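Local structure of copper-transporting ATPase PAA1, chloroplastic (Arabidopsis thaliana, 5LBD) at residues L30-A35 with Q58-E63; N80-T85 with G119-L124. The protein uses the energy of ATP hydrolysis to carry monovalent copper across the plastid envelope, supplying copper proteins of the stroma, and is represented here by its nucleotide-binding domain. The protein carries 2 engineered substitutions. One frame throughout, in Å; residues are numbered along the deposited sequence. Where two conformers were deposited one is given.

Contact 1: residues L30-A35 with Q58-E63; sequences LMLAAA and QTMKAE
Met-60 (selenomethionine, like Met-31) reaches from the loop segment 58-63 to helix segment 30-35 and meets two side chains. Its selenium rests against the CD2 branch of Leu-32, SE to CD2 3.6 Å. Beyond the selenium, the end methyl CE approaches CE of Met-31 at 3.9 Å, the two methionine side chains crossing at about a right angle. Both contacts hold for one of two modelled conformers and are less certain. Past CG the chain of Met-60 is extended (chi3 -179°), which carries SE and CE out to the helix. One turn along the helix from Met-31, the methyl of Ala-35 packs on the loop backbone, CB lying 3.7 Å from O of Met-60 and near CA of Lys-61. The methyl of Ala-62 in turn sits 3.8 Å from the carbonyl O of Ala-35. A water fastens this end: it donates to Ala-35 O at 2.8 Å and accepts from Ala-62 N at 3.0 Å. Behind the first shell, strand 74-79 backs both segments, with Val-79 touching Leu-32 and Ala-35, and Ala-77 touching Ala-62. Asn-80 packs on Met-60. Apolar side chains and one bridging water thus fasten the connection between helix 43-52 and strand 68-70 to helix 26-37, on the face of the antiparallel sheet covered by that helix, in the nucleotide-binding (N) domain of a P1B-type ATPase.

Contact 2: residues N80-T85 with G119-L124; sequences NNKRVT and GVDNTL
Asp-121 turns its CG beside its own backbone N (chi1 -71°), which brings OD1 to Arg-83 N at 2.9 Å; the bond is nearly straight (172°) but meets the carboxylate from above its plane. Asp-121 N returns a bond to Arg-83 O at 2.8 Å, so backbone and side chain both grip Arg-83. The arginine chain bends at chi3 (-65°), laying one guanidinium face over Asp-121 CA, while NH2 bonds to His-95 O. The guanidinium makes no salt bridge to the carboxylate; water 3 accepts from NE at 2.8 Å. With Asp-121 replaced by an alanine, the N-H of Arg-83 is likely to lose its carboxylate acceptor, and the nearby guanidinium the negative charge beside it. Val-84 and Val-120 form an antiparallel non-hydrogen-bonded pair; Thr-85 and Gly-119 are the hydrogen-bonded pair, Thr-85 N to Gly-119 O 2.9 Å. Alongside Val-120 runs Lys-82, CD to CG1 3.7 Å, before NZ bonds to Asn-80 O. A type II' turn from Val-120 to Thr-123 closes the hairpin of strands 115-120 and 123-130. Strand 82-87 lies between 115-120 and 74-79, with Val-84 and Val-120 against helix 26-37 and Thr-85 against helix 89-94.

In the fold
Contact 1 closes before contact 2 opens along the chain, and their centres lie about 12 Å apart. The first helix, 26-37, joins them: Leu-32, a partner in contact 1, also packs on Lys-82 and Val-120 of contact 2. A second meeting point is the turn between strands 74-79 and 82-87, where Asn-81 lies against Glu-63. Contact 2 belongs to the middle of the six-stranded antiparallel sheet, whereas contact 1 ties the loop leading into edge strand 68-70 to a helix packed on that sheet. Together they join the first helix, the loop after helix 43-52 and the central strands into one N-domain unit of the copper pump.

Contact 1: residues L30-A35 with Q58-E63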
ATOM      1  N   LEU A  30       3.073  -1.501   5.796  1.00 13.95           N
ATOM      2  CA  LEU A  30       2.482  -2.796   5.472  1.00 17.88           C
ATOM      3  C   LEU A  30       1.093  -2.939   6.080  1.00 15.19           C
ATOM      4  O   LEU A  30       0.166  -3.471   5.441  1.00 16.23           O
ATOM      5  CB  LEU A  30       3.369  -3.942   5.944  1.00 16.69           C
ATOM      6  CG  LEU A  30       4.576  -4.195   5.073  1.00 16.80           C
ATOM      7  CD1 LEU A  30       5.439  -5.208   5.741  1.00 20.39           C
ATOM      8  CD2 LEU A  30       4.183  -4.688   3.701  1.00 20.63           C
HETATM    9  N   MSE A  31       0.928  -2.525   7.320  1.00 13.75           N
HETATM   10  CA  MSE A  31      -0.354  -2.677   7.970  1.00 17.12           C
HETATM   11  C   MSE A  31      -1.405  -1.743   7.349  1.00 17.64           C
HETATM   12  O   MSE A  31      -2.527  -2.141   7.183  1.00 16.06           O
HETATM   13  CB  MSE A  31      -0.177  -2.478   9.468  1.00 19.24           C
HETATM   14  CG  MSE A  31       0.670  -3.603  10.089  1.00 20.93           C
HETATM   15 SE   MSE A  31       0.614  -3.679  12.003  0.58 30.20          SE
HETATM   16  CE  MSE A  31       0.961  -1.887  12.265  1.00 24.65           C
ATOM     17  N   LEU A  32      -1.025  -0.526   6.954  1.00 16.38           N
ATOM     18  CA  LEU A  32      -1.997   0.350   6.310  1.00 14.39           C
ATOM     19  C   LEU A  32      -2.392  -0.204   4.954  1.00 13.52           C
ATOM     20  O   LEU A  32      -3.568  -0.216   4.587  1.00 15.42           O
ATOM     21  CB  LEU A  32      -1.385   1.743   6.142  1.00 16.05           C
ATOM     22  CG  LEU A  32      -1.206   2.586   7.390  1.00 16.38           C
ATOM     23  CD1 LEU A  32      -0.283   3.738   7.092  1.00 19.18           C
ATOM     24  CD2 LEU A  32      -2.521   3.083   7.914  1.00 19.93           C
ATOM     25  N   ALA A  33      -1.405  -0.646   4.183  1.00 15.43           N
ATOM     26  CA  ALA A  33      -1.731  -1.194   2.857  1.00 15.84           C
ATOM     27  C   ALA A  33      -2.577  -2.461   2.975  1.00 13.96           C
ATOM     28  O   ALA A  33      -3.533  -2.663   2.225  1.00 16.68           O
ATOM     29  CB  ALA A  33      -0.452  -1.480   2.090  1.00 15.70           C
ATOM     30  N   ALA A  34      -2.272  -3.307   3.954  1.00 14.84           N
ATOM     31  CA  ALA A  34      -3.069  -4.505   4.136  1.00 14.94           C
ATOM     32  C   ALA A  34      -4.512  -4.185   4.488  1.00 16.93           C
ATOM     33  O   ALA A  34      -5.404  -4.955   4.153  1.00 17.28           O
ATOM     34  CB  ALA A  34      -2.455  -5.385   5.207  1.00 16.35           C
ATOM     35  N   ALA A  35      -4.760  -3.093   5.209  1.00 15.25           N
ATOM     36  CA  ALA A  35      -6.129  -2.725   5.524  1.00 17.58           C
ATOM     37  C   ALA A  35      -6.913  -2.391   4.260  1.00 15.64           C
ATOM     38  O   ALA A  35      -8.087  -2.740   4.131  1.00 18.11           O
ATOM     39  CB  ALA A  35      -6.139  -1.535   6.463  1.00 19.14           C
ATOM     40  N   GLN A  58      -3.787  -4.500  17.492  1.00 49.44           N
ATOM     41  CA  GLN A  58      -5.136  -4.041  17.170  1.00 57.40           C
ATOM     42  C   GLN A  58      -5.229  -3.729  15.682  1.00 60.45           C
ATOM     43  O   GLN A  58      -4.706  -2.714  15.207  1.00 66.15           O
ATOM     44  CB  GLN A  58      -5.524  -2.806  17.994  1.00 67.71           C
ATOM     45  CG  GLN A  58      -5.478  -2.998  19.524  1.00 83.74           C
ATOM     46  CD  GLN A  58      -4.125  -2.635  20.149  1.00 91.34           C
ATOM     47  OE1 GLN A  58      -3.074  -2.996  19.625  1.00 99.63           O
ATOM     48  NE2 GLN A  58      -4.151  -1.935  21.279  1.00 78.46           N
ATOM     49  N   THR A  59      -5.892  -4.600  14.940  1.00 61.89           N
ATOM     50  CA  THR A  59      -5.919  -4.467  13.492  1.00 57.18           C
ATOM     51  C   THR A  59      -6.580  -3.155  13.084  1.00 58.77           C
ATOM     52  O   THR A  59      -7.695  -2.846  13.516  1.00 68.20           O
ATOM     53  CB  THR A  59      -6.679  -5.643  12.869  1.00 71.52           C
ATOM     54  OG1 THR A  59      -8.073  -5.553  13.210  1.00 82.31           O
ATOM     55  CG2 THR A  59      -6.122  -6.985  13.363  1.00 64.67           C
HETATM   56  N   MSE A  60      -5.864  -2.377  12.278  0.75 43.32           N
HETATM   57  CA  MSE A  60      -6.434  -1.239  11.577  0.75 56.08           C
HETATM   58  C   MSE A  60      -7.388  -1.747  10.526  0.75 38.82           C
HETATM   59  O   MSE A  60      -7.076  -2.722   9.838  0.75 34.85           O
HETATM   60  CB  MSE A  60      -5.357  -0.416  10.891  0.75 46.06           C
HETATM   61  CG  MSE A  60      -4.177  -0.044  11.748  0.75 65.22           C
HETATM   62 SE   MSE A  60      -2.837   0.731  10.573  0.75 75.90          SE
HETATM   63  CE  MSE A  60      -1.418   1.113  11.859  0.75 68.98           C
ATOM     64  N   LYS A  61      -8.534  -1.093  10.380  1.00 42.64           N
ATOM     65  CA  LYS A  61      -9.495  -1.484   9.364  1.00 38.64           C
ATOM     66  C   LYS A  61      -9.882  -0.296   8.500  1.00 36.47           C
ATOM     67  O   LYS A  61      -9.926   0.853   8.955  1.00 36.13           O
ATOM     68  CB  LYS A  61     -10.758  -2.089  10.000  1.00 46.22           C
ATOM     69  CG  LYS A  61     -10.773  -3.618  10.019  1.00 62.96           C
ATOM     70  CD  LYS A  61     -12.102  -4.197  10.553  1.00 59.69           C
ATOM     71  CE  LYS A  61     -12.152  -4.193  12.085  1.00 73.89           C
ATOM     72  NZ  LYS A  61     -13.177  -5.142  12.668  1.00 70.61           N
ATOM     73  N   ALA A  62     -10.160  -0.598   7.242  1.00 30.35           N
ATOM     74  CA  ALA A  62     -10.761   0.370   6.354  1.00 30.03           C
ATOM     75  C   ALA A  62     -12.162   0.720   6.839  1.00 31.73           C
ATOM     76  O   ALA A  62     -12.891  -0.126   7.366  1.00 33.60           O
ATOM     77  CB  ALA A  62     -10.811  -0.187   4.929  1.00 33.28           C
ATOM     78  N   GLU A  63     -12.538   1.963   6.624  1.00 31.79           N
ATOM     79  CA  GLU A  63     -13.906   2.372   6.956  1.00 33.83           C
ATOM     80  C   GLU A  63     -14.876   1.656   6.032  1.00 33.44           C
ATOM     81  O   GLU A  63     -14.656   1.546   4.865  1.00 31.21           O
ATOM     82  CB  GLU A  63     -14.156   3.892   6.916  1.00 36.90           C
ATOM     83  CG  GLU A  63     -13.346   4.684   7.895  1.00 44.75           C
ATOM     84  CD  GLU A  63     -13.637   6.205   7.856  1.00 58.38           C
ATOM     85  OE1 GLU A  63     -13.152   6.934   8.737  1.00 60.32           O
ATOM     86  OE2 GLU A  63     -14.336   6.651   6.912  1.00 51.61           O
TER
HETATM   87  O   HOH W   1      -9.714  -3.378   6.260  1.00 28.46           O

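Contact 2: residues N80-T85 with G119-L124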
ATOM      1  N   ASN A  80      -8.204   4.432   9.485  1.00 29.88           N
ATOM      2  CA  ASN A  80      -8.005   5.294  10.641  1.00 31.36           C
ATOM      3  C   ASN A  80      -7.894   6.750  10.212  1.00 42.66           C
ATOM      4  O   ASN A  80      -6.930   7.448  10.521  1.00 31.06           O
ATOM      5  CB  ASN A  80      -6.778   4.854  11.431  1.00 31.49           C
ATOM      6  CG  ASN A  80      -6.969   3.492  12.111  1.00 51.64           C
ATOM      7  OD1 ASN A  80      -8.093   2.988  12.226  1.00 50.38           O
ATOM      8  ND2 ASN A  80      -5.868   2.899  12.577  1.00 50.78           N
ATOM      9  N   ASN A  81      -8.897   7.200   9.459  1.00 33.09           N
ATOM     10  CA  ASN A  81      -9.058   8.590   9.061  1.00 27.41           C
ATOM     11  C   ASN A  81      -8.011   9.065   8.061  1.00 27.53           C
ATOM     12  O   ASN A  81      -7.859  10.276   7.856  1.00 38.37           O
ATOM     13  CB  ASN A  81      -9.061   9.519  10.271  1.00 31.30           C
ATOM     14  CG  ASN A  81     -10.283   9.340  11.120  1.00 43.19           C
ATOM     15  OD1 ASN A  81     -10.193   9.102  12.321  1.00 60.21           O
ATOM     16  ND2 ASN A  81     -11.448   9.458  10.496  1.00 48.18           N
ATOM     17  N   LYS A  82      -7.290   8.155   7.420  1.00 25.79           N
ATOM     18  CA  LYS A  82      -6.321   8.524   6.402  1.00 28.21           C
ATOM     19  C   LYS A  82      -6.736   7.943   5.067  1.00 21.91           C
ATOM     20  O   LYS A  82      -7.201   6.806   5.004  1.00 22.14           O
ATOM     21  CB  LYS A  82      -4.915   8.029   6.777  1.00 29.61           C
ATOM     22  CG  LYS A  82      -4.361   8.695   8.006  1.00 30.49           C
ATOM     23  CD  LYS A  82      -3.105   7.985   8.470  1.00 34.91           C
ATOM     24  CE  LYS A  82      -3.428   6.742   9.293  1.00 43.00           C
ATOM     25  NZ  LYS A  82      -4.096   7.106  10.568  1.00 49.61           N
ATOM     26  N   ARG A  83      -6.503   8.694   3.979  1.00 22.52           N
ATOM     27  CA  ARG A  83      -6.724   8.169   2.633  1.00 19.12           C
ATOM     28  C   ARG A  83      -5.489   7.385   2.208  1.00 20.62           C
ATOM     29  O   ARG A  83      -4.447   7.975   1.908  1.00 25.59           O
ATOM     30  CB  ARG A  83      -6.986   9.297   1.636  1.00 22.57           C
ATOM     31  CG  ARG A  83      -8.029  10.302   2.082  1.00 29.57           C
ATOM     32  CD  ARG A  83      -8.374  11.350   0.971  1.00 41.34           C
ATOM     33  NE  ARG A  83      -7.256  12.238   0.615  1.00 29.87           N
ATOM     34  CZ  ARG A  83      -6.387  11.995  -0.367  1.00 32.06           C
ATOM     35  NH1 ARG A  83      -6.495  10.891  -1.116  1.00 29.35           N
ATOM     36  NH2 ARG A  83      -5.406  12.866  -0.599  1.00 27.03           N
ATOM     37  N   VAL A  84      -5.609   6.065   2.152  1.00 18.74           N
ATOM     38  CA  VAL A  84      -4.475   5.181   1.906  1.00 16.18           C
ATOM     39  C   VAL A  84      -4.646   4.607   0.509  1.00 16.97           C
ATOM     40  O   VAL A  84      -5.659   3.965   0.228  1.00 16.31           O
ATOM     41  CB  VAL A  84      -4.369   4.065   2.954  1.00 16.27           C
ATOM     42  CG1 VAL A  84      -3.222   3.137   2.607  1.00 17.07           C
ATOM     43  CG2 VAL A  84      -4.165   4.648   4.326  1.00 19.19           C
ATOM     44  N   THR A  85      -3.667   4.840  -0.362  1.00 14.03           N
ATOM     45  CA  THR A  85      -3.688   4.338  -1.724  1.00 13.00           C
ATOM     46  C   THR A  85      -2.628   3.264  -1.877  1.00 16.69           C
ATOM     47  O   THR A  85      -1.549   3.343  -1.295  1.00 16.71           O
ATOM     48  CB  THR A  85      -3.423   5.432  -2.747  1.00 15.51           C
ATOM     49  OG1 THR A  85      -2.212   6.105  -2.395  1.00 17.93           O
ATOM     50  CG2 THR A  85      -4.573   6.400  -2.749  1.00 21.41           C
ATOM     51  N   GLY A 119       0.421   5.609  -0.954  1.00 16.03           N
ATOM     52  CA  GLY A 119       0.180   6.977  -0.550  1.00 17.57           C
ATOM     53  C   GLY A 119      -0.621   7.008   0.739  1.00 16.52           C
ATOM     54  O   GLY A 119      -1.492   6.154   0.974  1.00 19.21           O
ATOM     55  N   VAL A 120      -0.359   8.026   1.548  1.00 19.02           N
ATOM     56  CA  VAL A 120      -1.118   8.283   2.768  1.00 19.52           C
ATOM     57  C   VAL A 120      -1.454   9.760   2.756  1.00 21.49           C
ATOM     58  O   VAL A 120      -0.555  10.603   2.844  1.00 22.70           O
ATOM     59  CB  VAL A 120      -0.351   7.900   4.042  1.00 20.73           C
ATOM     60  CG1 VAL A 120      -1.237   8.111   5.222  1.00 28.98           C
ATOM     61  CG2 VAL A 120       0.033   6.453   3.971  1.00 23.42           C
ATOM     62  N   ASP A 121      -2.733  10.075   2.555  1.00 23.41           N
ATOM     63  CA  ASP A 121      -3.171  11.452   2.336  1.00 25.23           C
ATOM     64  C   ASP A 121      -2.334  12.072   1.211  1.00 25.03           C
ATOM     65  O   ASP A 121      -2.350  11.553   0.089  1.00 30.06           O
ATOM     66  CB  ASP A 121      -3.104  12.241   3.650  1.00 27.95           C
ATOM     67  CG  ASP A 121      -4.194  11.801   4.656  1.00 44.14           C
ATOM     68  OD1 ASP A 121      -5.285  11.351   4.223  1.00 35.91           O
ATOM     69  OD2 ASP A 121      -3.969  11.908   5.882  1.00 41.66           O
ATOM     70  N   ASN A 122      -1.612  13.169   1.456  1.00 22.85           N
ATOM     71  CA  ASN A 122      -0.864  13.804   0.381  1.00 23.40           C
ATOM     72  C   ASN A 122       0.605  13.408   0.364  1.00 23.99           C
ATOM     73  O   ASN A 122       1.407  14.067  -0.298  1.00 24.94           O
ATOM     74  CB  ASN A 122      -1.032  15.312   0.455  1.00 25.04           C
ATOM     75  CG  ASN A 122      -2.406  15.753  -0.025  1.00 36.34           C
ATOM     76  OD1 ASN A 122      -3.268  16.118   0.772  1.00 33.88           O
ATOM     77  ND2 ASN A 122      -2.617  15.711  -1.334  1.00 39.42           N
ATOM     78  N   THR A 123       0.962  12.313   1.032  1.00 22.92           N
ATOM     79  CA  THR A 123       2.350  11.888   1.161  1.00 25.55           C
ATOM     80  C   THR A 123       2.589  10.597   0.395  1.00 22.68           C
ATOM     81  O   THR A 123       1.807   9.641   0.501  1.00 21.75           O
ATOM     82  CB  THR A 123       2.714  11.704   2.629  1.00 34.51           C
ATOM     83  OG1 THR A 123       2.592  12.961   3.292  1.00 37.88           O
ATOM     84  CG2 THR A 123       4.137  11.210   2.759  1.00 38.40           C
ATOM     85  N   LEU A 124       3.660  10.570  -0.389  1.00 20.63           N
ATOM     86  CA  LEU A 124       4.108   9.311  -0.970  1.00 17.22           C
ATOM     87  C   LEU A 124       4.889   8.623   0.129  1.00 20.24           C
ATOM     88  O   LEU A 124       5.972   9.071   0.505  1.00 23.12           O
ATOM     89  CB  LEU A 124       4.963   9.548  -2.210  1.00 20.93           C
ATOM     90  CG  LEU A 124       5.606   8.361  -2.887  1.00 31.31           C
ATOM     91  CD1 LEU A 124       4.558   7.377  -3.316  1.00 39.24           C
ATOM     92  CD2 LEU A 124       6.403   8.833  -4.098  1.00 38.01           C
TER
HETATM   93  O   HOH W   2      -3.823   9.378  -0.813  1.00 24.54           O
HETATM   94  O   HOH W   3      -7.391  13.764   2.998  1.00 44.80           O